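PDB 6OSU: D-alanyl-D-alanine carboxypeptidase (Penicillin binding protein) family protein from Francisella tularensis subsp. tularensis, which probably removes the terminal D-alanine from peptidoglycan precursor peptides, as a serine-type D-alanyl-D-alanine carboxypeptidase of the peptidase S11 family. Local coordinates for residues 114-123 with 192-202; 212-222 with 246-254. One frame throughout, in Å; residues are numbered along the deposited sequence.

Interaction 1. Residues 114-123 with 192-202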
# COMPACT_ATOMS: atom_id res chain seq x y z
N ARG A 114 -20.24 -7.08 3.77
CA ARG A 114 -19.07 -7.94 3.94
C ARG A 114 -18.92 -8.90 2.76
O ARG A 114 -17.81 -9.06 2.23
CB ARG A 114 -19.17 -8.71 5.26
CG ARG A 114 -17.81 -9.13 5.81
CD ARG A 114 -17.89 -9.76 7.20
NE ARG A 114 -17.68 -8.80 8.29
CZ ARG A 114 -16.50 -8.28 8.62
NH1 ARG A 114 -15.40 -8.60 7.94
NH2 ARG A 114 -16.40 -7.42 9.63
N ASN A 115 -20.02 -9.51 2.32
CA ASN A 115 -19.95 -10.41 1.17
C ASN A 115 -19.63 -9.66 -0.12
O ASN A 115 -18.80 -10.11 -0.91
CB ASN A 115 -21.25 -11.19 1.02
CG ASN A 115 -21.41 -12.27 2.07
OD1 ASN A 115 -20.42 -12.81 2.57
ND2 ASN A 115 -22.65 -12.59 2.41
N LEU A 116 -20.28 -8.51 -0.34
CA LEU A 116 -20.04 -7.74 -1.56
C LEU A 116 -18.61 -7.21 -1.62
O LEU A 116 -17.98 -7.23 -2.68
CB LEU A 116 -21.04 -6.59 -1.68
CG LEU A 116 -22.49 -6.94 -2.01
CD1 LEU A 116 -23.34 -5.68 -2.03
CD2 LEU A 116 -22.57 -7.67 -3.33
N VAL A 117 -18.09 -6.73 -0.49
CA VAL A 117 -16.72 -6.23 -0.47
C VAL A 117 -15.74 -7.37 -0.70
O VAL A 117 -14.73 -7.21 -1.39
CB VAL A 117 -16.44 -5.49 0.85
CG1 VAL A 117 -14.96 -5.15 0.98
CG2 VAL A 117 -17.27 -4.23 0.93
N THR A 118 -16.02 -8.54 -0.12
CA THR A 118 -15.17 -9.71 -0.37
C THR A 118 -15.18 -10.08 -1.85
O THR A 118 -14.13 -10.36 -2.44
CB THR A 118 -15.63 -10.89 0.49
OG1 THR A 118 -15.74 -10.47 1.85
CG2 THR A 118 -14.62 -12.03 0.40
N GLY A 119 -16.36 -10.07 -2.47
CA GLY A 119 -16.43 -10.33 -3.90
C GLY A 119 -15.64 -9.32 -4.71
O GLY A 119 -14.93 -9.68 -5.65
N MET A 120 -15.73 -8.05 -4.33
CA MET A 120 -15.03 -7.00 -5.07
C MET A 120 -13.52 -7.12 -4.92
O MET A 120 -12.79 -7.05 -5.92
CB MET A 120 -15.51 -5.63 -4.58
CG MET A 120 -14.79 -4.44 -5.19
SD MET A 120 -15.53 -2.89 -4.61
CE MET A 120 -15.51 -3.15 -2.84
N ASP A 121 -13.04 -7.33 -3.70
CA ASP A 121 -11.60 -7.33 -3.44
C ASP A 121 -10.93 -8.63 -3.84
O ASP A 121 -9.83 -8.62 -4.42
CB ASP A 121 -11.34 -7.05 -1.96
CG ASP A 121 -11.81 -5.68 -1.53
OD1 ASP A 121 -12.03 -4.81 -2.40
OD2 ASP A 121 -11.95 -5.47 -0.30
N VAL A 122 -11.55 -9.77 -3.54
CA VAL A 122 -10.92 -11.07 -3.71
C VAL A 122 -11.17 -11.65 -5.09
O VAL A 122 -10.27 -12.22 -5.71
CB VAL A 122 -11.41 -12.03 -2.61
CG1 VAL A 122 -10.76 -13.39 -2.74
CG2 VAL A 122 -11.16 -11.42 -1.23
N VAL A 123 -12.40 -11.50 -5.58
CA VAL A 123 -12.82 -12.09 -6.84
C VAL A 123 -12.87 -11.07 -7.97
O VAL A 123 -12.95 -11.45 -9.15
CB VAL A 123 -14.18 -12.81 -6.63
CG1 VAL A 123 -15.00 -12.94 -7.92
CG2 VAL A 123 -13.94 -14.18 -6.02
N GLU A 192 -9.09 -2.64 9.23
CA GLU A 192 -9.96 -3.81 9.24
C GLU A 192 -10.40 -4.18 7.83
O GLU A 192 -10.31 -5.35 7.42
CB GLU A 192 -11.17 -3.57 10.14
CG GLU A 192 -12.31 -4.54 9.85
CD GLU A 192 -12.83 -5.24 11.09
OE1 GLU A 192 -12.87 -4.60 12.17
OE2 GLU A 192 -13.19 -6.43 10.99
N ALA A 193 -10.90 -3.20 7.07
CA ALA A 193 -11.31 -3.47 5.70
C ALA A 193 -10.14 -3.96 4.86
O ALA A 193 -10.33 -4.78 3.95
CB ALA A 193 -11.91 -2.22 5.07
N TYR A 194 -8.93 -3.49 5.15
CA TYR A 194 -7.77 -3.93 4.37
C TYR A 194 -7.45 -5.40 4.59
O TYR A 194 -6.84 -6.02 3.71
CB TYR A 194 -6.55 -3.07 4.70
CG TYR A 194 -5.31 -3.57 4.01
CD1 TYR A 194 -5.21 -3.52 2.62
CD2 TYR A 194 -4.26 -4.11 4.73
CE1 TYR A 194 -4.08 -3.99 1.97
CE2 TYR A 194 -3.12 -4.58 4.09
CZ TYR A 194 -3.04 -4.52 2.71
OH TYR A 194 -1.91 -4.98 2.07
N LYS A 195 -7.84 -5.97 5.73
CA LYS A 195 -7.59 -7.39 5.97
C LYS A 195 -8.28 -8.28 4.95
O LYS A 195 -7.85 -9.43 4.76
CB LYS A 195 -8.04 -7.78 7.38
CG LYS A 195 -7.26 -7.12 8.50
CD LYS A 195 -7.76 -7.59 9.87
CE LYS A 195 -7.19 -6.74 10.99
NZ LYS A 195 -8.24 -6.35 11.98
N VAL A 196 -9.33 -7.79 4.28
CA VAL A 196 -10.05 -8.61 3.32
C VAL A 196 -9.16 -8.98 2.14
O VAL A 196 -9.34 -10.05 1.53
CB VAL A 196 -11.33 -7.88 2.85
CG1 VAL A 196 -12.13 -8.75 1.88
CG2 VAL A 196 -12.18 -7.48 4.03
N TYR A 197 -8.19 -8.13 1.80
CA TYR A 197 -7.35 -8.40 0.64
C TYR A 197 -6.45 -9.61 0.83
O TYR A 197 -5.90 -10.12 -0.15
CB TYR A 197 -6.52 -7.16 0.31
CG TYR A 197 -7.33 -6.04 -0.31
CD1 TYR A 197 -7.79 -6.14 -1.61
CD2 TYR A 197 -7.65 -4.91 0.42
CE1 TYR A 197 -8.53 -5.12 -2.19
CE2 TYR A 197 -8.40 -3.88 -0.14
CZ TYR A 197 -8.84 -4.00 -1.45
OH TYR A 197 -9.58 -3.00 -2.02
N ASP A 198 -6.29 -10.08 2.06
CA ASP A 198 -5.49 -11.27 2.33
C ASP A 198 -6.28 -12.57 2.20
O ASP A 198 -5.70 -13.65 2.36
CB ASP A 198 -4.86 -11.17 3.73
CG ASP A 198 -3.71 -12.15 3.92
OD1 ASP A 198 -2.83 -12.23 3.04
OD2 ASP A 198 -3.68 -12.84 4.96
N ASP A 199 -7.58 -12.49 1.91
CA ASP A 199 -8.39 -13.69 1.73
C ASP A 199 -7.88 -14.51 0.55
O ASP A 199 -7.69 -13.98 -0.55
CB ASP A 199 -9.86 -13.33 1.51
CG ASP A 199 -10.54 -12.83 2.77
OD1 ASP A 199 -9.85 -12.67 3.80
OD2 ASP A 199 -11.77 -12.59 2.73
N LYS A 200 -7.67 -15.81 0.78
CA LYS A 200 -7.14 -16.67 -0.27
C LYS A 200 -8.17 -16.93 -1.36
O LYS A 200 -7.80 -17.16 -2.52
CB LYS A 200 -6.66 -18.00 0.33
CG LYS A 200 -5.66 -17.85 1.46
CD LYS A 200 -4.28 -17.47 0.95
CE LYS A 200 -3.81 -16.15 1.56
NZ LYS A 200 -3.93 -16.14 3.04
N GLY A 201 -9.45 -16.90 -1.02
CA GLY A 201 -10.48 -17.16 -2.01
C GLY A 201 -11.86 -16.89 -1.44
O GLY A 201 -12.01 -16.36 -0.34
N LEU A 202 -12.87 -17.28 -2.21
CA LEU A 202 -14.27 -17.06 -1.85
C LEU A 202 -15.07 -18.33 -2.11
O LEU A 202 -15.15 -18.79 -3.25
CB LEU A 202 -14.86 -15.88 -2.64
CG LEU A 202 -16.37 -15.67 -2.50
CD1 LEU A 202 -16.75 -15.38 -1.05
CD2 LEU A 202 -16.85 -14.55 -3.41
O HOH W 1 -10.78 -3.54 -4.24
O HOH W 2 -11.74 -3.97 1.74

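Interaction 2. Residues 212-222 with 246-254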
# COMPACT_ATOMS: atom_id res chain seq x y z
N VAL A 212 -19.31 -19.00 2.73
CA VAL A 212 -18.92 -19.93 3.78
C VAL A 212 -17.43 -19.76 4.03
O VAL A 212 -16.65 -19.65 3.08
CB VAL A 212 -19.25 -21.40 3.42
CG1 VAL A 212 -18.79 -22.34 4.53
CG2 VAL A 212 -20.73 -21.56 3.16
N SER A 213 -17.05 -19.73 5.30
CA SER A 213 -15.64 -19.65 5.67
C SER A 213 -14.84 -20.75 4.99
O SER A 213 -15.28 -21.90 4.91
CB SER A 213 -15.49 -19.76 7.19
OG SER A 213 -14.30 -20.43 7.54
N ILE A 214 -13.66 -20.38 4.48
CA ILE A 214 -12.77 -21.38 3.88
C ILE A 214 -12.37 -22.41 4.92
O ILE A 214 -12.22 -23.60 4.61
CB ILE A 214 -11.55 -20.68 3.25
CG1 ILE A 214 -11.96 -19.94 1.98
CG2 ILE A 214 -10.44 -21.69 2.95
CD1 ILE A 214 -10.80 -19.37 1.20
N ALA A 215 -12.20 -21.98 6.17
CA ALA A 215 -11.91 -22.93 7.25
C ALA A 215 -13.05 -23.91 7.45
O ALA A 215 -12.82 -25.09 7.71
CB ALA A 215 -11.61 -22.17 8.54
N ASP A 216 -14.30 -23.44 7.32
CA ASP A 216 -15.44 -24.35 7.41
C ASP A 216 -15.45 -25.34 6.25
O ASP A 216 -15.96 -26.45 6.41
CB ASP A 216 -16.75 -23.57 7.45
CG ASP A 216 -17.07 -23.03 8.83
OD1 ASP A 216 -17.36 -21.82 8.94
OD2 ASP A 216 -17.02 -23.81 9.80
N ARG A 217 -14.91 -24.95 5.10
CA ARG A 217 -14.85 -25.88 3.98
C ARG A 217 -13.82 -26.97 4.23
O ARG A 217 -14.08 -28.15 3.96
CB ARG A 217 -14.54 -25.15 2.68
CG ARG A 217 -14.67 -26.03 1.45
CD ARG A 217 -13.78 -25.58 0.31
NE ARG A 217 -13.91 -26.47 -0.84
CZ ARG A 217 -13.21 -26.36 -1.96
NH1 ARG A 217 -13.40 -27.21 -2.96
NH2 ARG A 217 -12.30 -25.40 -2.09
N LYS A 218 -12.65 -26.60 4.74
CA LYS A 218 -11.61 -27.59 5.00
C LYS A 218 -11.98 -28.55 6.12
O LYS A 218 -11.42 -29.65 6.18
CB LYS A 218 -10.29 -26.89 5.33
CG LYS A 218 -9.67 -26.14 4.15
CD LYS A 218 -8.49 -25.29 4.58
CE LYS A 218 -8.00 -24.36 3.47
NZ LYS A 218 -7.04 -25.02 2.54
N GLN A 219 -12.91 -28.17 7.00
CA GLN A 219 -13.40 -29.10 8.01
C GLN A 219 -14.29 -30.17 7.38
O GLN A 219 -14.13 -31.37 7.64
CB GLN A 219 -14.18 -28.36 9.09
CG GLN A 219 -13.37 -27.40 9.93
CD GLN A 219 -14.20 -26.74 11.01
OE1 GLN A 219 -15.22 -27.29 11.44
NE2 GLN A 219 -13.78 -25.56 11.45
N CYS A 220 -15.24 -29.75 6.54
CA CYS A 220 -16.19 -30.69 5.95
C CYS A 220 -15.64 -31.32 4.68
O CYS A 220 -15.86 -32.51 4.42
CB CYS A 220 -17.51 -29.99 5.66
SG CYS A 220 -18.26 -29.20 7.10
N LEU A 221 -14.92 -30.53 3.87
CA LEU A 221 -14.46 -30.92 2.55
C LEU A 221 -15.64 -31.41 1.71
O LEU A 221 -15.73 -32.61 1.41
CB LEU A 221 -13.37 -32.00 2.65
CG LEU A 221 -12.01 -31.55 3.19
CD1 LEU A 221 -11.20 -32.74 3.66
CD2 LEU A 221 -11.25 -30.78 2.13
N PRO A 222 -16.56 -30.53 1.34
CA PRO A 222 -17.74 -30.98 0.59
C PRO A 222 -17.38 -31.45 -0.80
O PRO A 222 -16.31 -31.15 -1.34
CB PRO A 222 -18.63 -29.72 0.53
CG PRO A 222 -18.05 -28.78 1.54
CD PRO A 222 -16.59 -29.08 1.58
N ASP A 246 -23.87 -32.03 11.28
CA ASP A 246 -25.05 -31.25 10.93
C ASP A 246 -24.68 -29.83 10.54
O ASP A 246 -25.39 -29.21 9.74
CB ASP A 246 -26.05 -31.25 12.09
CG ASP A 246 -27.30 -30.43 11.78
OD1 ASP A 246 -27.80 -30.52 10.64
OD2 ASP A 246 -27.79 -29.72 12.68
N LYS A 247 -23.59 -29.29 11.09
CA LYS A 247 -23.14 -27.98 10.64
C LYS A 247 -22.57 -28.04 9.23
O LYS A 247 -22.66 -27.06 8.48
CB LYS A 247 -22.11 -27.40 11.62
CG LYS A 247 -20.66 -27.53 11.21
CD LYS A 247 -19.81 -26.51 11.94
CE LYS A 247 -18.33 -26.86 11.90
NZ LYS A 247 -17.53 -25.92 12.73
N CYS A 248 -22.02 -29.19 8.83
CA CYS A 248 -21.70 -29.40 7.43
C CYS A 248 -22.96 -29.45 6.58
O CYS A 248 -22.95 -29.02 5.42
CB CYS A 248 -20.90 -30.69 7.25
SG CYS A 248 -19.26 -30.70 8.04
N ASN A 249 -24.06 -29.96 7.14
CA ASN A 249 -25.29 -30.07 6.37
C ASN A 249 -25.99 -28.73 6.23
O ASN A 249 -26.68 -28.49 5.22
CB ASN A 249 -26.23 -31.08 7.03
CG ASN A 249 -25.82 -32.52 6.76
OD1 ASN A 249 -25.47 -33.26 7.68
ND2 ASN A 249 -25.88 -32.92 5.49
N LYS A 250 -25.83 -27.83 7.20
CA LYS A 250 -26.45 -26.51 7.12
C LYS A 250 -25.65 -25.56 6.25
O LYS A 250 -26.23 -24.79 5.47
CB LYS A 250 -26.62 -25.92 8.52
CG LYS A 250 -27.31 -24.56 8.54
CD LYS A 250 -27.15 -23.87 9.89
CE LYS A 250 -27.88 -24.62 11.00
NZ LYS A 250 -29.34 -24.36 10.98
N LEU A 251 -24.32 -25.59 6.36
CA LEU A 251 -23.48 -24.70 5.57
C LEU A 251 -23.36 -25.17 4.12
O LEU A 251 -23.24 -24.33 3.21
CB LEU A 251 -22.08 -24.60 6.19
CG LEU A 251 -22.02 -24.03 7.60
CD1 LEU A 251 -20.61 -24.15 8.17
CD2 LEU A 251 -22.48 -22.58 7.61
N PHE A 252 -23.39 -26.47 3.89
CA PHE A 252 -23.34 -27.05 2.54
C PHE A 252 -24.52 -27.99 2.38
O PHE A 252 -24.38 -29.21 2.52
CB PHE A 252 -22.02 -27.78 2.30
CG PHE A 252 -20.80 -26.92 2.47
CD1 PHE A 252 -20.35 -26.14 1.42
CD2 PHE A 252 -20.11 -26.91 3.66
CE1 PHE A 252 -19.22 -25.35 1.57
CE2 PHE A 252 -18.98 -26.13 3.82
CZ PHE A 252 -18.53 -25.35 2.77
N PRO A 253 -25.72 -27.45 2.10
CA PRO A 253 -26.89 -28.32 1.91
C PRO A 253 -26.73 -29.25 0.73
O PRO A 253 -25.66 -29.29 0.11
CB PRO A 253 -28.04 -27.32 1.69
CG PRO A 253 -27.54 -26.03 2.28
CD PRO A 253 -26.07 -26.03 2.03
N LYS A 254 -27.76 -30.02 0.39
CA LYS A 254 -27.69 -30.94 -0.74
C LYS A 254 -28.41 -30.33 -1.94
O LYS A 254 -29.62 -30.10 -1.89
CB LYS A 254 -28.30 -32.30 -0.37
CG LYS A 254 -27.48 -33.06 0.66
CD LYS A 254 -27.93 -34.51 0.81
CE LYS A 254 -29.00 -34.66 1.88
NZ LYS A 254 -28.93 -35.99 2.55

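Interaction 1. Residues 114-123 with 192-202
Asp121 lays its carboxylate over one face of the Tyr197 ring, the two planes 24° apart and OD2 displaced toward the rim. Asp121 CG, anti to its carbonyl carbon (chi1 -63°), is turned toward the phenol end of the ring, 3.4 Å from Tyr197 CZ. Two waters tie the carboxylate down: one donates to OD1 and also bonds Tyr197 OH at 2.6 Å, lying in the plane of the phenol ring, while the other links OD2 to the carbonyl O of Ala193. The next residue, Val122, spreads its two methyls over the 196-201 turn, CG2 3.6 Å from Val196 O and CG1 3.9 Å from Gly201 CA. Val196 CG1 reaches Thr118 CA, and the Val123 and Leu202 side chains cross at about a right angle, with Val123 CG2 against Leu202 CB. At the outer end a long salt bridge sets Glu192 OE2 at the guanidinium edge of Arg114, 3.6 Å from NH2. Val123 directly precedes the predicted catalytic Ser124. Apolar packing thus lies beside a hydrated acid–phenol pair, whose buried carboxylate receives a water hydrogen on each oxygen, close to Lys278, a predicted substrate-binding residue.

Interaction 2. Residues 212-222 with 246-254
A disulfide joins Cys220 to Cys248, binding the last turn of helix 214-220 covalently to helix 242-251. Its SG atoms are 2.0 Å apart and chi3 is -88°, close to the relaxed right-angled twist of such a bridge. The short helix segments run at 126° to each other, with their axes approaching to 10.3 Å.

Aromatic and apolar contacts gather round Phe252, just past the end of helix 242-251. Pro222 CG stands over the centre of its ring in a CH-pi contact, 3.3 Å from the centroid and only 5° off the normal. Phe252 CG is anti to the carbonyl carbon, which carries the ring across to the other segment, where Val212 CG1 meets Phe252 CZ at 3.5 Å. Leu251 CD1 lies against the carboxylate carbon of Asp216, and Phe258 and Val203 bring the neighbouring three-stranded sheet to the same ring.

Polar contacts converge on Lys247, whose chain is extended beyond CG. Lys247 NZ donates to Gln219 OE1 at 3.0 Å, slightly tilted from the carbonyl plane, and makes a long salt bridge to Asp216 OD2 at 3.6 Å. Ser213 caps the first helix, its OG accepting from Asp216 N.

A covalent link flanked by a packed aromatic and aliphatic patch round the buried Phe252, and by a more exposed polar and ionic group, would restrict relative motion of the two helices, well away from the annotated catalytic residues.

How the interactions relate
Interaction 1 closes before interaction 2 opens, and their centres lie about 19 Å apart on the same side of the chain's centre. The antiparallel sheet 210-212, 201-205, 258-262 connects them: residues 192-202 enter its middle strand, and Val212 ends an outer one. They also touch directly, Gly201 N lying 3.6 Å from Ile214 CD1. Interaction 1 packs helix 113-123 beside the predicted active site, whereas interaction 2 fastens helices 214-220 and 242-251 farther out. The pair illustrates how successive contacts can carry a chain outward, the small sheet lying between the predicted active-site region and a disulfide-braced periphery.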